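Long-range contacts in putative glucarate dehydratase (Pseudomonas fluorescens, PDB 4IT1), which probably catalyses the magnesium-dependent dehydration of D-glucarate to 5-dehydro-4-deoxy-D-glucarate, as a member of the mandelate racemase/muconate lactonizing enzyme family: residues 272-277 / 306-311; 267-272 / 291-296; 245-250 / 441-446; 312-317 / 339-344. All blocks are in the same frame, centred on the assembly; numbering follows the deposited sequence.

Contact 1 of 4, residues 272-277 / 306-311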
loop_
_atom_site.group_PDB
_atom_site.type_symbol
_atom_site.label_atom_id
_atom_site.label_comp_id
_atom_site.label_asym_id
_atom_site.label_seq_id
_atom_site.Cartn_x
_atom_site.Cartn_y
_atom_site.Cartn_z
ATOM N N PRO A 272 4.568 24.943 14.901
ATOM C CA PRO A 272 3.314 24.185 14.778
ATOM C C PRO A 272 2.536 24.426 13.473
ATOM O O PRO A 272 2.686 25.474 12.844
ATOM C CB PRO A 272 2.510 24.646 15.991
ATOM C CG PRO A 272 2.991 26.039 16.254
ATOM C CD PRO A 272 4.402 26.156 15.726
ATOM N N GLY A 273 1.744 23.435 13.066
ATOM C CA GLY A 273 0.825 23.575 11.934
ATOM C C GLY A 273 1.403 23.360 10.544
ATOM O O GLY A 273 2.569 23.665 10.278
ATOM N N LEU A 274 0.570 22.839 9.646
ATOM C CA LEU A 274 0.943 22.695 8.238
ATOM C C LEU A 274 1.444 24.004 7.609
ATOM O O LEU A 274 2.445 24.017 6.876
ATOM C CB LEU A 274 -0.230 22.147 7.431
ATOM C CG LEU A 274 -0.559 20.664 7.536
ATOM C CD1 LEU A 274 -1.764 20.332 6.659
ATOM C CD2 LEU A 274 0.645 19.821 7.148
ATOM N N GLU A 275 0.761 25.103 7.921
ATOM C CA GLU A 275 1.080 26.395 7.319
ATOM C C GLU A 275 2.420 26.935 7.809
ATOM O O GLU A 275 3.216 27.443 7.014
ATOM C CB GLU A 275 -0.046 27.408 7.558
ATOM C CG GLU A 275 -1.371 27.045 6.889
ATOM C CD GLU A 275 -2.317 26.228 7.774
ATOM O OE1 GLU A 275 -3.543 26.333 7.555
ATOM O OE2 GLU A 275 -1.863 25.487 8.684
ATOM N N GLY A 276 2.674 26.801 9.111
ATOM C CA GLY A 276 3.922 27.269 9.717
ATOM C C GLY A 276 5.129 26.484 9.234
ATOM O O GLY A 276 6.174 27.066 8.915
ATOM N N MET A 277 4.981 25.163 9.178
ATOM C CA MET A 277 6.028 24.274 8.671
ATOM C C MET A 277 6.371 24.596 7.212
ATOM O O MET A 277 7.549 24.706 6.857
ATOM C CB MET A 277 5.623 22.811 8.843
ATOM C CG MET A 277 5.577 22.355 10.300
ATOM S SD MET A 277 7.187 22.033 11.070
ATOM C CE MET A 277 7.534 20.447 10.312
ATOM N N GLN A 306 0.500 21.676 0.157
ATOM C CA GLN A 306 1.171 22.893 0.641
ATOM C C GLN A 306 2.681 22.756 0.658
ATOM O O GLN A 306 3.383 23.727 0.911
ATOM C CB GLN A 306 0.736 23.213 2.072
ATOM C CG GLN A 306 -0.691 23.689 2.237
ATOM C CD GLN A 306 -1.042 23.916 3.695
ATOM O OE1 GLN A 306 -1.972 23.306 4.217
ATOM N NE2 GLN A 306 -0.282 24.785 4.366
ATOM N N ASN A 307 3.172 21.540 0.424
ATOM C CA ASN A 307 4.584 21.191 0.644
ATOM C C ASN A 307 5.104 21.578 2.048
ATOM O O ASN A 307 6.145 22.214 2.189
ATOM C CB ASN A 307 5.466 21.765 -0.479
ATOM C CG ASN A 307 6.901 21.275 -0.410
ATOM O OD1 ASN A 307 7.168 20.092 -0.169
ATOM N ND2 ASN A 307 7.838 22.190 -0.620
ATOM N N SER A 308 4.371 21.172 3.083
ATOM C CA SER A 308 4.700 21.526 4.474
ATOM C C SER A 308 5.905 20.791 5.042
ATOM O O SER A 308 6.710 21.379 5.770
ATOM C CB SER A 308 3.509 21.265 5.396
ATOM O OG SER A 308 2.385 22.024 5.010
ATOM N N VAL A 309 6.006 19.501 4.733
ATOM C CA VAL A 309 7.063 18.662 5.281
ATOM C C VAL A 309 7.787 17.881 4.191
ATOM O O VAL A 309 7.211 17.556 3.151
ATOM C CB VAL A 309 6.541 17.693 6.370
ATOM C CG1 VAL A 309 5.957 18.473 7.529
ATOM C CG2 VAL A 309 5.520 16.712 5.809
ATOM N N GLN A 310 9.054 17.585 4.451
ATOM C CA GLN A 310 9.892 16.873 3.499
ATOM C C GLN A 310 10.127 15.440 3.951
ATOM O O GLN A 310 10.583 14.614 3.170
ATOM C CB GLN A 310 11.219 17.608 3.332
ATOM C CG GLN A 310 11.082 18.969 2.662
ATOM C CD GLN A 310 10.380 19.997 3.539
ATOM O OE1 GLN A 310 10.798 20.253 4.672
ATOM N NE2 GLN A 310 9.303 20.592 3.017
ATOM N N ILE A 311 9.797 15.153 5.215
ATOM C CA ILE A 311 10.050 13.848 5.817
ATOM C C ILE A 311 8.916 13.469 6.766
ATOM O O ILE A 311 8.560 14.240 7.657
ATOM C CB ILE A 311 11.382 13.823 6.617
ATOM C CG1 ILE A 311 12.591 14.108 5.713
ATOM C CG2 ILE A 311 11.544 12.484 7.320
ATOM C CD1 ILE A 311 13.707 14.886 6.391
#

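Contact 2 of 4, residues 267-272 / 291-296. With MG (magnesium ion), chain E.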
loop_
_atom_site.group_PDB
_atom_site.type_symbol
_atom_site.label_atom_id
_atom_site.label_comp_id
_atom_site.label_asym_id
_atom_site.label_seq_id
_atom_site.Cartn_x
_atom_site.Cartn_y
_atom_site.Cartn_z
ATOM N N TYR A 267 15.281 19.056 11.039
ATOM C CA TYR A 267 14.483 19.585 12.144
ATOM C C TYR A 267 13.114 18.914 12.116
ATOM O O TYR A 267 12.391 19.008 11.115
ATOM C CB TYR A 267 14.270 21.085 11.981
ATOM C CG TYR A 267 15.506 21.962 12.014
ATOM C CD1 TYR A 267 16.432 21.955 10.966
ATOM C CD2 TYR A 267 15.716 22.849 13.069
ATOM C CE1 TYR A 267 17.553 22.777 10.996
ATOM C CE2 TYR A 267 16.825 23.683 13.105
ATOM C CZ TYR A 267 17.742 23.643 12.072
ATOM O OH TYR A 267 18.843 24.470 12.118
ATOM N N GLU A 268 12.751 18.217 13.181
ATOM C CA GLU A 268 11.431 17.617 13.321
ATOM C C GLU A 268 10.459 18.561 14.020
ATOM O O GLU A 268 10.701 18.940 15.114
ATOM C CB GLU A 268 11.517 16.314 14.108
ATOM C CG GLU A 268 10.214 15.531 14.177
ATOM C CD GLU A 268 10.143 14.504 15.289
ATOM O OE1 GLU A 268 11.169 13.984 15.711
ATOM O OE2 GLU A 268 9.045 14.192 15.746
ATOM N N ASP A 269 9.371 18.938 13.370
ATOM C CA ASP A 269 8.324 19.788 13.991
ATOM C C ASP A 269 8.888 20.931 14.831
ATOM O O ASP A 269 8.626 21.003 16.029
ATOM C CB ASP A 269 7.394 18.950 14.883
ATOM C CG ASP A 269 6.613 17.933 14.102
ATOM O OD1 ASP A 269 6.047 18.308 13.056
ATOM O OD2 ASP A 269 6.574 16.754 14.522
ATOM N N PRO A 270 9.691 21.817 14.225
ATOM C CA PRO A 270 10.142 22.922 15.070
ATOM C C PRO A 270 9.038 23.943 15.376
ATOM O O PRO A 270 9.104 24.628 16.394
ATOM C CB PRO A 270 11.256 23.567 14.241
ATOM C CG PRO A 270 10.987 23.154 12.834
ATOM C CD PRO A 270 10.371 21.793 12.919
ATOM N N THR A 271 8.048 24.035 14.491
ATOM C CA THR A 271 7.022 25.077 14.540
ATOM C C THR A 271 5.640 24.466 14.237
ATOM O O THR A 271 5.540 23.547 13.427
ATOM C CB THR A 271 7.401 26.243 13.598
ATOM O OG1 THR A 271 6.718 27.439 13.986
ATOM C CG2 THR A 271 7.117 25.925 12.148
ATOM N N PRO A 272 4.568 24.943 14.901
ATOM C CA PRO A 272 3.314 24.185 14.778
ATOM C C PRO A 272 2.536 24.426 13.473
ATOM O O PRO A 272 2.686 25.474 12.844
ATOM C CB PRO A 272 2.510 24.646 15.991
ATOM C CG PRO A 272 2.991 26.039 16.254
ATOM C CD PRO A 272 4.402 26.156 15.726
ATOM N N ASN A 291 6.024 14.289 13.033
ATOM C CA ASN A 291 5.009 13.314 13.412
ATOM C C ASN A 291 3.851 13.991 14.163
ATOM O O ASN A 291 3.254 13.427 15.083
ATOM C CB ASN A 291 5.605 12.076 14.109
ATOM C CG ASN A 291 6.323 12.384 15.410
ATOM O OD1 ASN A 291 6.414 13.527 15.862
ATOM N ND2 ASN A 291 6.842 11.333 16.030
ATOM N N MET A 292 3.548 15.214 13.734
ATOM C CA MET A 292 2.500 16.036 14.346
ATOM C C MET A 292 1.518 16.550 13.312
ATOM O O MET A 292 0.309 16.453 13.516
ATOM C CB MET A 292 3.095 17.206 15.126
ATOM C CG MET A 292 3.623 16.801 16.498
ATOM S SD MET A 292 4.468 18.126 17.373
ATOM C CE MET A 292 3.076 19.044 18.049
ATOM N N VAL A 293 2.033 17.081 12.203
ATOM C CA VAL A 293 1.164 17.635 11.171
ATOM C C VAL A 293 0.809 16.641 10.061
ATOM O O VAL A 293 -0.084 16.896 9.256
ATOM C CB VAL A 293 1.693 18.964 10.610
ATOM C CG1 VAL A 293 1.823 19.977 11.733
ATOM C CG2 VAL A 293 3.027 18.767 9.891
ATOM N N VAL A 294 1.503 15.508 10.019
ATOM C CA VAL A 294 1.135 14.430 9.105
ATOM C C VAL A 294 1.108 13.146 9.921
ATOM O O VAL A 294 2.143 12.502 10.125
ATOM C CB VAL A 294 2.099 14.315 7.890
ATOM C CG1 VAL A 294 1.740 13.121 7.020
ATOM C CG2 VAL A 294 2.066 15.576 7.049
ATOM N N THR A 295 -0.084 12.802 10.406
ATOM C CA THR A 295 -0.273 11.650 11.280
ATOM C C THR A 295 -1.332 10.704 10.736
ATOM O O THR A 295 -1.588 9.663 11.340
ATOM C CB THR A 295 -0.668 12.058 12.718
ATOM O OG1 THR A 295 -1.949 12.715 12.702
ATOM C CG2 THR A 295 0.371 12.981 13.330
ATOM N N ASP A 296 -1.949 11.064 9.608
ATOM C CA ASP A 296 -2.915 10.185 8.934
ATOM C C ASP A 296 -2.998 10.532 7.454
ATOM O O ASP A 296 -2.386 11.503 7.003
ATOM C CB ASP A 296 -4.309 10.218 9.609
ATOM C CG ASP A 296 -5.071 11.533 9.368
ATOM O OD1 ASP A 296 -5.057 12.084 8.244
ATOM O OD2 ASP A 296 -5.719 12.005 10.315
HETATM MG MG MG E . 7.818 14.081 17.443
HETATM O O HOH W 1 7.229 16.079 16.868
HETATM O O HOH W 2 8.279 12.182 18.208
HETATM O O HOH W 3 6.315 14.176 18.828
#

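Contact 3 of 4, residues 245-250 / 441-446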
loop_
_atom_site.group_PDB
_atom_site.type_symbol
_atom_site.label_atom_id
_atom_site.label_comp_id
_atom_site.label_asym_id
_atom_site.label_seq_id
_atom_site.Cartn_x
_atom_site.Cartn_y
_atom_site.Cartn_z
ATOM N N ASN A 245 8.752 19.669 19.206
ATOM C CA ASN A 245 7.302 19.455 19.341
ATOM C C ASN A 245 6.460 20.718 19.103
ATOM O O ASN A 245 5.543 21.020 19.864
ATOM C CB ASN A 245 6.962 18.839 20.705
ATOM C CG ASN A 245 7.159 17.343 20.741
ATOM O OD1 ASN A 245 7.923 16.836 21.554
ATOM N ND2 ASN A 245 6.457 16.622 19.871
ATOM N N GLY A 246 6.802 21.453 18.051
ATOM C CA GLY A 246 6.089 22.658 17.659
ATOM C C GLY A 246 6.119 23.771 18.680
ATOM O O GLY A 246 5.250 24.641 18.668
ATOM N N ASN A 247 7.117 23.766 19.560
ATOM C CA ASN A 247 7.141 24.758 20.633
ATOM C C ASN A 247 7.892 26.031 20.311
ATOM O O ASN A 247 8.106 26.867 21.195
ATOM C CB ASN A 247 7.625 24.149 21.951
ATOM C CG ASN A 247 6.884 24.702 23.153
ATOM O OD1 ASN A 247 5.805 25.300 23.024
ATOM N ND2 ASN A 247 7.453 24.504 24.331
ATOM N N TRP A 248 8.291 26.187 19.050
ATOM C CA TRP A 248 8.908 27.439 18.597
ATOM C C TRP A 248 8.027 28.190 17.613
ATOM O O TRP A 248 7.518 27.611 16.653
ATOM C CB TRP A 248 10.274 27.201 17.927
ATOM C CG TRP A 248 11.326 26.572 18.793
ATOM C CD1 TRP A 248 11.315 26.449 20.155
ATOM C CD2 TRP A 248 12.568 26.011 18.350
ATOM N NE1 TRP A 248 12.459 25.828 20.582
ATOM C CE2 TRP A 248 13.248 25.552 19.497
ATOM C CE3 TRP A 248 13.168 25.847 17.091
ATOM C CZ2 TRP A 248 14.503 24.928 19.425
ATOM C CZ3 TRP A 248 14.412 25.232 17.021
ATOM C CH2 TRP A 248 15.066 24.782 18.183
ATOM N N SER A 249 7.861 29.486 17.840
ATOM C CA SER A 249 7.238 30.330 16.839
ATOM C C SER A 249 8.080 30.274 15.556
ATOM O O SER A 249 9.237 29.839 15.565
ATOM C CB SER A 249 7.136 31.767 17.340
ATOM O OG SER A 249 8.425 32.303 17.593
ATOM N N LEU A 250 7.477 30.701 14.457
ATOM C CA LEU A 250 8.175 30.839 13.195
ATOM C C LEU A 250 9.469 31.671 13.341
ATOM O O LEU A 250 10.532 31.240 12.879
ATOM C CB LEU A 250 7.224 31.449 12.165
ATOM C CG LEU A 250 7.665 31.671 10.724
ATOM C CD1 LEU A 250 8.089 30.365 10.065
ATOM C CD2 LEU A 250 6.524 32.342 9.975
ATOM N N ALA A 441 -0.366 24.398 29.386
ATOM C CA ALA A 441 0.040 23.775 28.129
ATOM C C ALA A 441 0.207 24.802 26.997
ATOM O O ALA A 441 -0.589 24.828 26.071
ATOM C CB ALA A 441 -0.978 22.712 27.734
ATOM N N LEU A 442 1.226 25.652 27.088
ATOM C CA LEU A 442 1.527 26.633 26.044
ATOM C C LEU A 442 2.252 25.997 24.850
ATOM O O LEU A 442 3.151 25.170 25.031
ATOM C CB LEU A 442 2.342 27.801 26.608
ATOM C CG LEU A 442 1.731 28.649 27.742
ATOM C CD1 LEU A 442 2.636 29.829 28.066
ATOM C CD2 LEU A 442 0.328 29.149 27.390
ATOM N N LYS A 443 1.828 26.375 23.642
ATOM C CA LYS A 443 2.436 25.945 22.379
ATOM C C LYS A 443 2.058 26.976 21.323
ATOM O O LYS A 443 0.865 27.168 21.060
ATOM C CB LYS A 443 1.917 24.565 21.959
ATOM C CG LYS A 443 2.663 23.960 20.770
ATOM C CD LYS A 443 2.127 22.596 20.328
ATOM C CE LYS A 443 2.372 21.453 21.321
ATOM N NZ LYS A 443 3.731 21.418 21.951
ATOM N N PRO A 444 3.056 27.667 20.726
ATOM C CA PRO A 444 4.489 27.590 20.998
ATOM C C PRO A 444 4.916 28.498 22.145
ATOM O O PRO A 444 4.669 29.707 22.116
ATOM C CB PRO A 444 5.119 28.063 19.689
ATOM C CG PRO A 444 4.110 29.000 19.098
ATOM C CD PRO A 444 2.756 28.584 19.606
ATOM N N ARG A 445 5.556 27.911 23.151
ATOM C CA ARG A 445 6.019 28.679 24.298
ATOM C C ARG A 445 7.139 29.640 23.930
ATOM O O ARG A 445 7.189 30.759 24.440
ATOM C CB ARG A 445 6.461 27.751 25.427
ATOM C CG ARG A 445 6.818 28.481 26.711
ATOM C CD ARG A 445 7.240 27.509 27.800
ATOM N NE ARG A 445 6.146 26.647 28.225
ATOM C CZ ARG A 445 5.276 26.957 29.183
ATOM N NH1 ARG A 445 5.373 28.117 29.825
ATOM N NH2 ARG A 445 4.312 26.097 29.502
ATOM N N PHE A 446 8.031 29.218 23.039
ATOM C CA PHE A 446 9.220 30.028 22.751
ATOM C C PHE A 446 9.176 30.729 21.397
ATOM O O PHE A 446 8.526 30.281 20.451
ATOM C CB PHE A 446 10.488 29.180 22.872
ATOM C CG PHE A 446 10.604 28.449 24.179
ATOM C CD1 PHE A 446 10.993 29.121 25.342
ATOM C CD2 PHE A 446 10.330 27.091 24.251
ATOM C CE1 PHE A 446 11.101 28.439 26.549
ATOM C CE2 PHE A 446 10.433 26.405 25.458
ATOM C CZ PHE A 446 10.818 27.080 26.609
ATOM O OXT PHE A 446 9.793 31.779 21.223
HETATM O O HOH W 4 8.302 34.185 20.070
#

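Contact 4 of 4, residues 312-317 / 339-344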
loop_
_atom_site.group_PDB
_atom_site.type_symbol
_atom_site.label_atom_id
_atom_site.label_comp_id
_atom_site.label_asym_id
_atom_site.label_seq_id
_atom_site.Cartn_x
_atom_site.Cartn_y
_atom_site.Cartn_z
ATOM N N VAL A 312 8.369 12.274 6.580
ATOM C CA VAL A 312 7.336 11.756 7.457
ATOM C C VAL A 312 7.907 10.673 8.368
ATOM O O VAL A 312 8.460 9.678 7.894
ATOM C CB VAL A 312 6.139 11.186 6.664
ATOM C CG1 VAL A 312 5.082 10.643 7.618
ATOM C CG2 VAL A 312 5.536 12.258 5.765
ATOM N N LEU A 313 7.781 10.884 9.675
ATOM C CA LEU A 313 8.094 9.835 10.637
ATOM C C LEU A 313 6.852 8.991 10.903
ATOM O O LEU A 313 5.963 9.396 11.650
ATOM C CB LEU A 313 8.652 10.423 11.937
ATOM C CG LEU A 313 9.789 11.447 11.815
ATOM C CD1 LEU A 313 10.256 11.850 13.199
ATOM C CD2 LEU A 313 10.968 10.932 10.994
ATOM N N ALA A 314 6.787 7.833 10.258
ATOM C CA ALA A 314 5.709 6.875 10.470
ATOM C C ALA A 314 5.793 6.223 11.854
ATOM O O ALA A 314 6.822 6.305 12.531
ATOM C CB ALA A 314 5.723 5.815 9.377
ATOM N N ASP A 315 4.700 5.580 12.254
ATOM C CA ASP A 315 4.542 4.953 13.568
ATOM C C ASP A 315 3.364 4.016 13.396
ATOM O O ASP A 315 2.228 4.468 13.223
ATOM C CB ASP A 315 4.239 6.007 14.635
ATOM C CG ASP A 315 4.201 5.440 16.050
ATOM O OD1 ASP A 315 3.703 4.311 16.248
ATOM O OD2 ASP A 315 4.661 6.152 16.975
ATOM N N HIS A 316 3.636 2.712 13.406
ATOM C CA HIS A 316 2.632 1.735 13.005
ATOM C C HIS A 316 1.454 1.707 13.977
ATOM O O HIS A 316 0.367 1.234 13.629
ATOM C CB HIS A 316 3.251 0.338 12.872
ATOM C CG HIS A 316 3.608 -0.299 14.181
ATOM N ND1 HIS A 316 4.804 -0.055 14.826
ATOM C CD2 HIS A 316 2.928 -1.169 14.965
ATOM C CE1 HIS A 316 4.847 -0.754 15.948
ATOM N NE2 HIS A 316 3.719 -1.437 16.056
ATOM N N HIS A 317 1.687 2.213 15.187
ATOM C CA HIS A 317 0.684 2.178 16.243
ATOM C C HIS A 317 -0.535 2.999 15.888
ATOM O O HIS A 317 -1.665 2.555 16.100
ATOM C CB HIS A 317 1.264 2.678 17.554
ATOM C CG HIS A 317 2.390 1.845 18.070
ATOM N ND1 HIS A 317 3.681 2.317 18.164
ATOM C CD2 HIS A 317 2.420 0.571 18.528
ATOM C CE1 HIS A 317 4.456 1.373 18.663
ATOM N NE2 HIS A 317 3.716 0.303 18.890
ATOM N N VAL A 339 11.096 8.888 4.441
ATOM C CA VAL A 339 10.376 8.144 5.478
ATOM C C VAL A 339 11.331 7.559 6.501
ATOM O O VAL A 339 12.447 7.157 6.166
ATOM C CB VAL A 339 9.575 6.945 4.948
ATOM C CG1 VAL A 339 8.201 6.912 5.606
ATOM C CG2 VAL A 339 9.471 6.969 3.438
ATOM N N SER A 340 10.865 7.505 7.744
ATOM C CA SER A 340 11.538 6.803 8.821
ATOM C C SER A 340 10.457 6.347 9.788
ATOM O O SER A 340 9.310 6.770 9.685
ATOM C CB SER A 340 12.546 7.717 9.509
ATOM O OG SER A 340 13.327 6.999 10.445
ATOM N N MET A 341 10.811 5.473 10.718
ATOM C CA MET A 341 9.824 4.888 11.609
ATOM C C MET A 341 10.038 5.428 13.022
ATOM O O MET A 341 11.105 5.961 13.332
ATOM C CB MET A 341 9.947 3.369 11.577
ATOM C CG MET A 341 8.630 2.629 11.490
ATOM S SD MET A 341 7.882 2.725 9.859
ATOM C CE MET A 341 9.272 2.336 8.795
ATOM N N HIS A 342 9.018 5.304 13.868
ATOM C CA HIS A 342 9.060 5.874 15.216
ATOM C C HIS A 342 8.187 5.060 16.163
ATOM O O HIS A 342 7.215 4.432 15.737
ATOM C CB HIS A 342 8.607 7.348 15.194
ATOM C CG HIS A 342 8.198 7.881 16.537
ATOM N ND1 HIS A 342 7.003 7.546 17.138
ATOM C CD2 HIS A 342 8.824 8.723 17.394
ATOM C CE1 HIS A 342 6.915 8.151 18.310
ATOM N NE2 HIS A 342 8.007 8.870 18.490
ATOM N N SER A 343 8.566 5.056 17.440
ATOM C CA SER A 343 7.730 4.526 18.529
ATOM C C SER A 343 8.207 5.099 19.848
ATOM O O SER A 343 9.415 5.238 20.076
ATOM C CB SER A 343 7.747 3.002 18.574
ATOM O OG SER A 343 7.153 2.463 17.403
ATOM N N ASN A 344 7.255 5.459 20.702
ATOM C CA ASN A 344 7.568 6.071 21.988
ATOM C C ASN A 344 6.994 5.250 23.139
ATOM O O ASN A 344 6.030 4.503 22.936
ATOM C CB ASN A 344 7.060 7.519 22.031
ATOM C CG ASN A 344 5.544 7.613 22.006
ATOM O OD1 ASN A 344 4.884 7.096 21.102
ATOM N ND2 ASN A 344 4.985 8.277 23.009
HETATM O O HOH W 5 3.152 5.686 19.435
HETATM O O HOH W 6 6.369 2.130 14.518
#

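Contact 1 of 4, residues 272-277 / 306-311
Leu274, in the first turn of its helix, meets Gln306 and Ser308 along the whole length of its side chain. Its CB lies 3.6 Å from Ser308 OG and 3.8 Å from Gln306 OE1, so the side chain starts out beside two polar groups. CG passes the serine hydroxyl at a looser distance. From there the two methyls part: CD1 stays beside Gln306 OE1, whereas CD2 comes 3.5 Å from Ser308 OG and also touches Ser308 CB. The leucine and glutamine side chains cross at about a right angle.

The one hydrogen bond across the contact runs from Ser308 OG to Leu274 O, 2.7 Å away. The hydroxyl approaches from above the carbonyl plane, 42° out of it, and it reaches this position because OG lies anti to the carbonyl carbon of Ser308 (chi1 -60°). Beyond CG the Gln306 chain is extended, which carries its amide out to the helix start; NE2 rests 3.6 Å from Glu275 CG, a van der Waals contact with the aliphatic part of that side chain. The third touching side chain of the helix, Met277, bends at both chi2 and chi3 and brings its CE within 3.8 Å of Val309 CG1. This is a small apolar contact on the buried side.

The contact is structural packing within the barrel domain. It joins the N-terminal turn of helix 274-284 to the turn that leads from helix 297-306 into strand 311-314. Leu274 also packs on Arg302 and Ser303 of helix 297-306, while Met277 packs on Leu288 and Val309 on Thr290, both of strand 288-290.

Contact 2 of 4, residues 267-272 / 291-296
Asp269 lays its carboxylate against the start of the Met292 side chain, with Asp269 CG 3.7 Å from Met292 CB and the thioether sulfur following alongside. The polar work is shared between the two carboxylate oxygens. OD2 accepts from the backbone N of Asn291 at 2.9 Å, in a fairly straight bond (157°) that meets the oxygen on its syn side, and it also accepts a hydrogen bond from water 1. OD1 is hydrogen-bonded to Thr290 OG1, so both oxygens of this buried group are occupied.

Water 1 is a ligand of the magnesium ion, which makes Asp269 a second-shell residue here. The protein ligands from these segments are Glu268 OE2, 2.1 Å from the magnesium, and Asn291 OD1, 2.2 Å from it; Asp243 and waters 2 and 3 complete six-fold coordination. With CG between its backbone N and carbonyl carbon (chi1 62°), Asn291 turns its amide to the ion, and its ND2 donates to water 2, which lies opposite water 1 across the metal. An alanine in place of Asp269 would probably leave water 1 and the Asn291 backbone N without their acceptor, and so free the asparagine to shift relative to the ion.

The metal-binding ends of two consecutive barrel strands, 266-268 and 288-290, are joined in this way. Glu268 OE2 and Asn291 OD1 stand 2.7 Å apart, both acceptors, with their carboxylate and amide planes 80° apart; such closeness is consistent with the shared pull of the magnesium, whose positive charge would offset the repulsion between them.

Contact 3 of 4, residues 245-250 / 441-446
Asn247 meets the C-terminal residues with both its main chain and its side chain. Its OD1 accepts from Arg445 N at 2.6 Å, an almost linear bond (173°) in which the donor stands well above the amide plane, while Asn247 O accepts from Phe446 N at 3.0 Å. The other end of the amide, ND2, donates to Gly217 O and lies beside Phe446 CE2. Phe446 O in turn accepts from Ser249 N at 2.8 Å.

The segment 245-250 is the loop that carries strand 240-243 of the barrel on to helix 250-260, so the extreme C-terminus of the chain is stitched to a beta-to-alpha turn. Ser249 is the N-cap residue of that helix; its OG is hydrogen-bonded to Thr252 OG1. Thr252 OG1 is bonded as well to OXT of the terminal carboxylate, which also accepts from water 4.

At the opposite end of the loop, Lys443 bends at chi3 and chi4 so that NZ reaches Asn245 O, 2.8 Å away and nearly along the C=O axis. Pro444, which follows a cis peptide bond, presses CB against Asn247 C at 3.5 Å, and Phe446 CB rests 3.9 Å from Trp248 CD1.

Contact 4 of 4, residues 312-317 / 339-344
Val312 and Val339 lie side by side in a pair of parallel strands, two neighbouring strands of the enolase-superfamily (beta/alpha) barrel, joined in a beta-alpha-beta unit through helix 322-334. Val312 O accepts from Ser340 N at 3.2 Å. Leu313 then packs CD2 on Ser340 CB, 3.9 Å away, and Ala314 N donates to Ser340 O while Ala314 CB touches Met341 SD on the other face of the sheet.

Asp315, with CG anti to the backbone N (chi1 -174°), accepts through OD2 from ND1 of His342, the predicted proton acceptor, at 2.7 Å; the oxygen lies in the imidazole plane but is met on its anti side, 33° out of the carboxylate plane. Asp315 is the N-cap residue of the short helix that follows, its OD1 accepting from His317 N and also from His317 ND1 at 2.8 Å. A leucine in place of Asp315 would probably leave ND1 of both histidines without its acceptor and the His342 ring free to turn.

His316 N donates to water 6, which donates on to His342 O. His317, whose NE2 is hydrogen-bonded to Ser350 OG, ends the segment with Ser343 OG at its ring edge, 3.2 Å from CE1.

Overall arrangement
Contacts 2 and 4 lie about 12 Å apart, centre to centre, on the same barrel sheet and meet at the active site: Glu268 packs on Leu313, and Asn291 ND2 lies 3.5 Å from His342 CD2, so magnesium ligand and predicted proton acceptor are neighbours. Contact 3 is about 12 Å from contact 2 and is joined to it by the hydrogen bonds Gly246 N to Asp269 O and Thr271 OG1 to Trp248 O; Asn245 OD1 makes a weak hydrogen bond to Lys215, the other predicted proton acceptor. Contact 1, sharing Pro272 with contact 2 about 7 Å away, lies farther from the chain's centre, with Met277 packed against Asp269. Contacts 3 and 4, about 22 Å apart, do not touch.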